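Local coordinates for protein oxidoreductase, putative (Neosartorya fumigata, PDB 6SLE) that probably acts as an NADP-dependent oxidoreductase of the reductive aminase and 3-hydroxyisobutyrate dehydrogenase type, transferring hydride between the nicotinamide of its cofactor and a substrate, at residues S5-G10 and D53-S58. Sequence-based numbering, arbitrary orientation.
Sequences SIFGLG and DGINAS. With NAP (NADP nicotinamide-adenine-dinucleotide phosphate), chain I.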
# COMPACT_ATOMS: atom_id res chain seq x y z
N SER A 5 31.63 -13.21 10.00
CA SER A 5 31.54 -14.37 9.06
C SER A 5 30.11 -14.50 8.54
O SER A 5 29.21 -14.84 9.33
CB SER A 5 31.99 -15.65 9.70
OG SER A 5 31.79 -16.73 8.80
N ILE A 6 29.92 -14.27 7.24
CA ILE A 6 28.58 -14.27 6.59
C ILE A 6 28.29 -15.66 6.02
O ILE A 6 29.24 -16.37 5.68
CB ILE A 6 28.51 -13.20 5.50
CG1 ILE A 6 29.26 -11.91 5.85
CG2 ILE A 6 27.05 -12.97 5.12
CD1 ILE A 6 28.93 -11.34 7.20
N PHE A 7 27.01 -16.03 5.96
CA PHE A 7 26.44 -17.21 5.25
C PHE A 7 25.34 -16.73 4.30
O PHE A 7 24.43 -16.01 4.77
CB PHE A 7 25.81 -18.19 6.22
CG PHE A 7 26.78 -19.00 7.03
CD1 PHE A 7 27.55 -18.41 8.00
CD2 PHE A 7 26.84 -20.38 6.87
CE1 PHE A 7 28.41 -19.19 8.77
CE2 PHE A 7 27.71 -21.15 7.63
CZ PHE A 7 28.50 -20.55 8.58
N GLY A 8 25.42 -17.10 3.03
CA GLY A 8 24.43 -16.77 1.99
C GLY A 8 24.85 -15.55 1.20
O GLY A 8 24.90 -14.46 1.79
N LEU A 9 25.15 -15.71 -0.09
CA LEU A 9 25.73 -14.64 -0.94
C LEU A 9 24.79 -14.38 -2.12
O LEU A 9 25.27 -14.29 -3.27
CB LEU A 9 27.14 -15.06 -1.37
CG LEU A 9 28.17 -14.99 -0.24
CD1 LEU A 9 29.35 -15.90 -0.50
CD2 LEU A 9 28.65 -13.57 -0.04
N GLY A 10 23.50 -14.22 -1.82
CA GLY A 10 22.53 -13.72 -2.81
C GLY A 10 22.65 -12.21 -2.96
O GLY A 10 23.67 -11.66 -2.55
N ASP A 53 34.11 -24.14 8.90
CA ASP A 53 35.24 -23.20 8.68
C ASP A 53 34.72 -21.76 8.73
O ASP A 53 35.50 -20.86 9.12
CB ASP A 53 35.96 -23.52 7.36
CG ASP A 53 36.66 -24.87 7.34
OD1 ASP A 53 37.24 -25.25 8.39
OD2 ASP A 53 36.63 -25.55 6.30
N GLY A 54 33.45 -21.54 8.35
CA GLY A 54 32.79 -20.22 8.41
C GLY A 54 32.23 -19.93 9.80
O GLY A 54 32.10 -18.73 10.15
N ILE A 55 31.91 -20.97 10.57
CA ILE A 55 31.46 -20.84 11.99
C ILE A 55 32.67 -20.46 12.86
O ILE A 55 32.49 -19.60 13.75
CB ILE A 55 30.76 -22.14 12.47
CG1 ILE A 55 29.40 -22.33 11.77
CG2 ILE A 55 30.62 -22.18 13.99
CD1 ILE A 55 28.46 -21.15 11.91
N ASN A 56 33.84 -21.03 12.58
CA ASN A 56 35.10 -20.83 13.35
C ASN A 56 35.84 -19.57 12.86
O ASN A 56 36.83 -19.14 13.53
CB ASN A 56 36.00 -22.07 13.27
CG ASN A 56 35.45 -23.24 14.05
OD1 ASN A 56 35.50 -24.37 13.58
ND2 ASN A 56 34.89 -22.98 15.22
N ALA A 57 35.38 -18.98 11.75
CA ALA A 57 35.99 -17.77 11.14
C ALA A 57 35.84 -16.58 12.08
O ALA A 57 36.74 -15.71 12.06
CB ALA A 57 35.33 -17.50 9.81
N SER A 58 34.75 -16.52 12.86
CA SER A 58 34.36 -15.33 13.67
C SER A 58 33.38 -15.74 14.78
O SER A 58 32.87 -16.88 14.73
CB SER A 58 33.76 -14.29 12.76
OG SER A 58 33.88 -12.99 13.33
PA NAP I . 18.14 -14.73 -3.40
O1A NAP I . 18.21 -13.70 -4.61
O2A NAP I . 17.40 -16.00 -3.77
O5B NAP I . 19.46 -15.19 -2.61
C5B NAP I . 19.50 -16.57 -2.51
C4B NAP I . 20.39 -16.96 -1.35
O4B NAP I . 19.78 -18.06 -0.61
C3B NAP I . 21.70 -17.54 -1.83
O3B NAP I . 22.54 -17.36 -0.68
C2B NAP I . 21.33 -18.98 -2.00
O2B NAP I . 22.41 -19.86 -2.25
C1B NAP I . 20.65 -19.22 -0.66
N9A NAP I . 19.96 -20.55 -0.56
C8A NAP I . 18.88 -21.01 -1.24
N7A NAP I . 18.56 -22.28 -0.87
C5A NAP I . 19.43 -22.63 0.10
C6A NAP I . 19.67 -23.83 0.90
N6A NAP I . 18.84 -24.91 0.72
N1A NAP I . 20.73 -23.81 1.78
C2A NAP I . 21.53 -22.73 1.93
N3A NAP I . 21.37 -21.61 1.18
C4A NAP I . 20.37 -21.51 0.28
O3 NAP I . 17.69 -13.95 -2.05
PN NAP I . 18.25 -12.52 -1.49
O1N NAP I . 17.45 -11.49 -2.31
O2N NAP I . 19.72 -12.60 -1.10
O5D NAP I . 17.50 -12.46 -0.06
C5D NAP I . 18.04 -13.25 1.00
C4D NAP I . 17.30 -12.93 2.29
O4D NAP I . 17.19 -11.51 2.55
C3D NAP I . 15.88 -13.48 2.11
O3D NAP I . 15.32 -13.97 3.37
C2D NAP I . 15.16 -12.25 1.61
O2D NAP I . 13.85 -12.60 1.93
C1D NAP I . 15.78 -11.16 2.46
N1N NAP I . 15.50 -9.79 1.99
C2N NAP I . 15.78 -9.39 0.70
C3N NAP I . 15.51 -8.08 0.27
C7N NAP I . 15.78 -7.62 -1.14
O7N NAP I . 15.13 -6.69 -1.63
N7N NAP I . 16.71 -8.26 -1.85
C4N NAP I . 14.93 -7.17 1.17
C5N NAP I . 14.68 -7.58 2.49
C6N NAP I . 14.97 -8.91 2.88
P2B NAP I . 22.76 -20.07 -3.81
O1X NAP I . 21.40 -19.87 -4.48
O2X NAP I . 23.88 -18.95 -3.83
O3X NAP I . 23.20 -21.51 -4.07
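With OG of S5 turned opposite its own backbone N (chi1 176°), the hydroxyl reaches G54 and gives its hydrogen to the carbonyl O, 2.4 Å from OG as modelled, a length too short to be taken literally at this resolution. A small polar residue suits this buried place because it supplies a donor to a backbone carbonyl of helix 51-55. Two positions along the strand, the ring of F7 swings beside its backbone N (chi1 -74°), and its CZ meets CD1 of I55 at 3.4 Å, the two side chains crossing nearly at right angles. G54, with no side chain, lets the helix backbone come close to both S5 and F7, its O 4.0 Å from F7 CE1. CB of A57 touches S5 OG at 3.8 Å, and S58 CB rests 3.6 Å from S5 N, while S58 OG hydrogen-bonds to S3. Beyond F7 the strand runs into the glycine-rich turn of the Rossmann fold, where L9, part of the NADP site, hydrogen-bonds through N to N31 OD1, with O3B of NADP nearby. Strand 3-7 lies between strands 26-29 and 60-63, I61 of the latter touches both F7 and I55, and L75 of helix 68-75 packs on the same pair.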